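Local coordinates for protein S12 family peptidase (Streptomyces sp. 82F2, PDB 3WWX) that probably hydrolyses amide bonds with a preference for D-configured substrates, as a serine hydrolase of the S12 peptidase family with a beta-lactamase-like fold, at residues T195-T200 / A237-S242; Y131-P136 / N230-G235. One frame throughout, in Å; residues are numbered along the deposited sequence.

Contact 1: residues T195-T200 / A237-S242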
# COMPACT_ATOMS: atom_id res chain seq x y z
N THR A 195 -3.80 -10.92 -9.24
CA THR A 195 -2.90 -9.84 -8.83
C THR A 195 -1.99 -9.42 -9.97
O THR A 195 -1.32 -10.26 -10.58
CB THR A 195 -2.06 -10.28 -7.63
OG1 THR A 195 -2.94 -10.65 -6.57
CG2 THR A 195 -1.20 -9.15 -7.11
N THR A 196 -1.97 -8.11 -10.26
CA THR A 196 -1.20 -7.59 -11.38
C THR A 196 -0.50 -6.28 -11.03
O THR A 196 -0.86 -5.57 -10.08
CB THR A 196 -2.09 -7.37 -12.62
OG1 THR A 196 -3.13 -6.46 -12.31
CG2 THR A 196 -2.71 -8.67 -13.11
N VAL A 197 0.55 -6.01 -11.80
CA VAL A 197 1.33 -4.78 -11.73
C VAL A 197 1.09 -4.14 -13.09
O VAL A 197 1.76 -4.47 -14.07
CB VAL A 197 2.84 -5.07 -11.52
CG1 VAL A 197 3.59 -3.80 -11.27
CG2 VAL A 197 3.04 -6.05 -10.37
N PRO A 198 0.09 -3.26 -13.19
CA PRO A 198 -0.38 -2.80 -14.50
C PRO A 198 0.55 -1.85 -15.27
O PRO A 198 0.42 -1.71 -16.48
CB PRO A 198 -1.70 -2.10 -14.18
CG PRO A 198 -1.57 -1.70 -12.74
CD PRO A 198 -0.77 -2.79 -12.09
N GLY A 199 1.48 -1.19 -14.58
CA GLY A 199 2.40 -0.29 -15.28
C GLY A 199 1.69 0.98 -15.67
O GLY A 199 1.31 1.77 -14.80
N THR A 200 1.52 1.20 -16.97
CA THR A 200 0.75 2.36 -17.43
C THR A 200 -0.65 1.97 -17.91
O THR A 200 -1.43 2.82 -18.37
CB THR A 200 1.46 3.10 -18.53
OG1 THR A 200 1.71 2.16 -19.53
CG2 THR A 200 2.81 3.62 -18.05
N ALA A 237 4.91 2.65 -5.20
CA ALA A 237 4.24 3.12 -4.00
C ALA A 237 2.76 2.76 -3.97
O ALA A 237 2.12 2.89 -2.94
CB ALA A 237 4.40 4.62 -3.88
N GLY A 238 2.19 2.33 -5.10
CA GLY A 238 0.75 2.09 -5.09
C GLY A 238 0.00 1.59 -6.31
O GLY A 238 -1.22 1.69 -6.30
N GLU A 239 0.66 1.02 -7.32
CA GLU A 239 -0.03 0.72 -8.58
C GLU A 239 -0.80 -0.60 -8.65
O GLU A 239 -1.53 -0.80 -9.62
CB GLU A 239 0.98 0.68 -9.73
CG GLU A 239 1.98 -0.46 -9.71
CD GLU A 239 2.70 -0.58 -11.03
OE1 GLU A 239 2.03 -0.97 -11.99
OE2 GLU A 239 3.91 -0.28 -11.06
N MET A 240 -0.58 -1.53 -7.71
CA MET A 240 -1.06 -2.90 -7.94
C MET A 240 -2.58 -3.07 -7.91
O MET A 240 -3.29 -2.28 -7.29
CB MET A 240 -0.37 -3.87 -6.98
CG MET A 240 1.10 -4.01 -7.32
SD MET A 240 2.03 -5.05 -6.18
CE MET A 240 1.18 -6.62 -6.43
N ILE A 241 -3.05 -4.11 -8.58
CA ILE A 241 -4.45 -4.52 -8.58
C ILE A 241 -4.51 -5.92 -8.02
O ILE A 241 -3.65 -6.74 -8.33
CB ILE A 241 -5.06 -4.48 -10.00
CG1 ILE A 241 -4.95 -3.05 -10.57
CG2 ILE A 241 -6.52 -4.95 -9.99
CD1 ILE A 241 -5.29 -2.94 -12.08
N SER A 242 -5.49 -6.20 -7.16
CA SER A 242 -5.63 -7.53 -6.59
C SER A 242 -7.09 -7.77 -6.20
O SER A 242 -7.97 -7.00 -6.55
CB SER A 242 -4.69 -7.70 -5.39
OG SER A 242 -4.59 -9.06 -4.99
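Thr-196 and Ile-241 form a single antiparallel bridge, a hydrogen-bonded pair, which ties the loop after helix 178-187 to the short strand 241-242 of this beta-lactamase-type domain. Thr-196 N gives its hydrogen to Ile-241 O at 2.9 Å, and Ile-241 N returns one to Thr-196 O at 3.0 Å; both bonds are nearly straight. Two CA-H...O contacts flank the pair, the shorter from Thr-195 CA to Ile-241 O at 3.2 Å. The other edge of strand 241-242 pairs with strand 49-50; 195-197 lies along this one, joined by the single bridge.

At one end, two hydroxyls meet tip to tip: Ser-242 OG donates to Thr-195 OG1 at 2.8 Å. Ser-242 OG stands anti to its own backbone N (chi1 -168°), which carries it out to the threonine. Thr-195 OG1 also bonds to Asp-246 on helix 244-255, so the chain of polar contacts continues into that helix.

Apolar atoms fill in between. The Met-240 chain bends at its last torsion (chi3 62°), bringing CE against Thr-195 CG2 at 3.5 Å, while Val-197 CG2 lies near Met-240 CG, and the valine side chain also touches helix 178-187. Pro-198 CG rests 4.0 Å from Ile-241 CD1.

The far end belongs to Glu-239. Its side chain runs antiparallel to the Pro-198 ring alongside it, and Val-197 CG1 packs against the carboxylate. OE2 is taken by the hydroxyl of Tyr-178; Glu-239 OE1 receives Gly-199 N at 2.7 Å, the N-H arriving nearly in line with the CD-OE1 bond.

Contact 2: residues Y131-P136 / N230-G235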
# COMPACT_ATOMS: atom_id res chain seq x y z
N TYR A 131 -4.72 9.84 -17.60
CA TYR A 131 -4.02 8.82 -18.39
C TYR A 131 -2.56 9.18 -18.68
O TYR A 131 -1.87 8.43 -19.39
CB TYR A 131 -4.78 8.52 -19.69
CG TYR A 131 -6.20 8.05 -19.42
CD1 TYR A 131 -6.45 6.94 -18.61
CD2 TYR A 131 -7.29 8.69 -19.98
CE1 TYR A 131 -7.72 6.50 -18.37
CE2 TYR A 131 -8.57 8.24 -19.74
CZ TYR A 131 -8.78 7.17 -18.91
OH TYR A 131 -10.05 6.74 -18.65
N ASP A 132 -2.09 10.29 -18.13
CA ASP A 132 -0.70 10.72 -18.33
C ASP A 132 0.28 9.72 -17.71
O ASP A 132 0.01 9.13 -16.64
CB ASP A 132 -0.45 12.08 -17.71
CG ASP A 132 -1.16 13.22 -18.41
OD1 ASP A 132 -1.89 13.00 -19.40
OD2 ASP A 132 -1.00 14.34 -17.91
N THR A 133 1.40 9.51 -18.40
CA THR A 133 2.45 8.64 -17.91
C THR A 133 3.48 9.43 -17.12
O THR A 133 4.01 10.43 -17.61
CB THR A 133 3.14 7.89 -19.05
OG1 THR A 133 2.20 6.97 -19.62
CG2 THR A 133 4.35 7.12 -18.55
N TRP A 134 3.73 8.95 -15.91
CA TRP A 134 4.73 9.52 -15.02
C TRP A 134 5.84 8.53 -14.84
O TRP A 134 5.62 7.44 -14.30
CB TRP A 134 4.12 9.81 -13.64
CG TRP A 134 2.99 10.77 -13.66
CD1 TRP A 134 1.69 10.49 -13.98
CD2 TRP A 134 3.03 12.16 -13.35
NE1 TRP A 134 0.93 11.63 -13.89
CE2 TRP A 134 1.73 12.66 -13.49
CE3 TRP A 134 4.06 13.02 -12.95
CZ2 TRP A 134 1.42 14.00 -13.26
CZ3 TRP A 134 3.76 14.34 -12.73
CH2 TRP A 134 2.45 14.83 -12.88
N THR A 135 7.05 8.90 -15.24
CA THR A 135 8.19 8.04 -14.94
C THR A 135 8.58 8.16 -13.48
O THR A 135 8.32 9.17 -12.83
CB THR A 135 9.41 8.42 -15.78
OG1 THR A 135 9.83 9.75 -15.44
CG2 THR A 135 9.10 8.34 -17.27
N PRO A 136 9.19 7.12 -12.92
CA PRO A 136 9.67 7.25 -11.54
C PRO A 136 10.58 8.46 -11.37
O PRO A 136 10.43 9.19 -10.40
CB PRO A 136 10.39 5.93 -11.28
CG PRO A 136 9.63 4.94 -12.18
CD PRO A 136 9.30 5.74 -13.43
N ASN A 230 -4.15 5.87 -15.36
CA ASN A 230 -2.78 5.40 -15.55
C ASN A 230 -2.10 5.28 -14.19
O ASN A 230 -1.88 6.30 -13.52
CB ASN A 230 -2.03 6.40 -16.44
CG ASN A 230 -0.63 5.93 -16.82
OD1 ASN A 230 0.10 5.34 -16.01
ND2 ASN A 230 -0.24 6.23 -18.05
N PRO A 231 -1.79 4.05 -13.74
CA PRO A 231 -1.31 3.86 -12.37
C PRO A 231 0.13 4.29 -12.12
O PRO A 231 0.60 4.14 -10.98
CB PRO A 231 -1.41 2.34 -12.16
CG PRO A 231 -2.19 1.82 -13.28
CD PRO A 231 -2.06 2.76 -14.40
N SER A 232 0.80 4.83 -13.15
CA SER A 232 2.16 5.32 -12.96
C SER A 232 2.23 6.51 -12.00
O SER A 232 3.32 6.85 -11.55
CB SER A 232 2.81 5.63 -14.30
OG SER A 232 2.18 6.72 -14.94
N ILE A 233 1.11 7.14 -11.69
CA ILE A 233 1.10 8.13 -10.62
C ILE A 233 1.58 7.55 -9.29
O ILE A 233 2.05 8.28 -8.42
CB ILE A 233 -0.29 8.75 -10.39
CG1 ILE A 233 -1.35 7.67 -10.19
CG2 ILE A 233 -0.66 9.70 -11.53
CD1 ILE A 233 -2.68 8.21 -9.60
N ALA A 234 1.45 6.23 -9.14
CA ALA A 234 1.79 5.52 -7.90
C ALA A 234 3.02 4.60 -8.06
O ALA A 234 3.89 4.55 -7.18
CB ALA A 234 0.57 4.73 -7.43
N GLY A 235 3.09 3.86 -9.15
CA GLY A 235 4.16 2.90 -9.34
C GLY A 235 4.39 2.03 -8.12
O GLY A 235 3.45 1.46 -7.56
O HOH W 1 5.78 5.82 -12.03
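Ser-232 OG is gripped by two groups: it accepts the backbone N-H of Trp-134 at 2.9 Å, in an almost perfectly straight bond (177°), and donates to Asn-230 OD1 at 2.7 Å. The hydroxyl sits between its own backbone N and carbonyl carbon (chi1 67°), from where it can serve both partners, and it lies near the plane of the Trp-134 indole, at the ring's edge.

Asn-230 opens the 3-10 segment 231-233 with an Asx turn. Its OD1 accepts Ser-232 N in the carbonyl plane, whereas Ser-232 OG comes to the same oxygen from above that plane. With OD1 held twice, the amide's rotation is set, and ND2 is turned to the other loop. There Asn-230 ND2 donates to Tyr-131 O at 3.0 Å, a carbonyl it meets from well above the plane, and to Thr-133 OG1, also at 3.0 Å but along a more bent path (133°). Asn-230 thus ties the backbone of Tyr-131 and the side chain of Thr-133 to the 3-10 turn.

Trp-134 supplies the apolar part. Its CD1 and NE1 lie against Ile-233 CG2, with CD1 at 3.5 Å, and Phe-117 meets the indole edge-to-face. Both Trp-134 and Ile-233 also touch Val-121 of helix 115-121. A water donates to Trp-134 O and to Ser-232 O, at 2.7 Å from the latter, bridging the two backbones.

Beyond Trp-134, helix 136-144 begins. The bonds thus pin the loop leading into that helix to the turn that bears Ile-233, whose side chain lies about 7 Å from the bound octane 1,8-diamine; amide, hydroxyl and water do the holding, with no charged pair across the contact.

Contact 1 is buried nearer the middle of the chain, while contact 2 lies further out, partly exposed, with Tyr-131 and Thr-133 at the surface. No segment is shared, but 230-235 and 237-242 follow one another closely in sequence, so a single continuous run of chain reaches both 195-200 and 131-136. The two sites also touch directly: Pro-198 CG packs 3.6 Å from Pro-231 CG, and Thr-200 CA comes up to Asn-230 OD1. Their chemistry follows their place: contact 1 rests on a backbone bridge and a carboxylate, contact 2 on an asparagine amide, a serine hydroxyl and a bridging water.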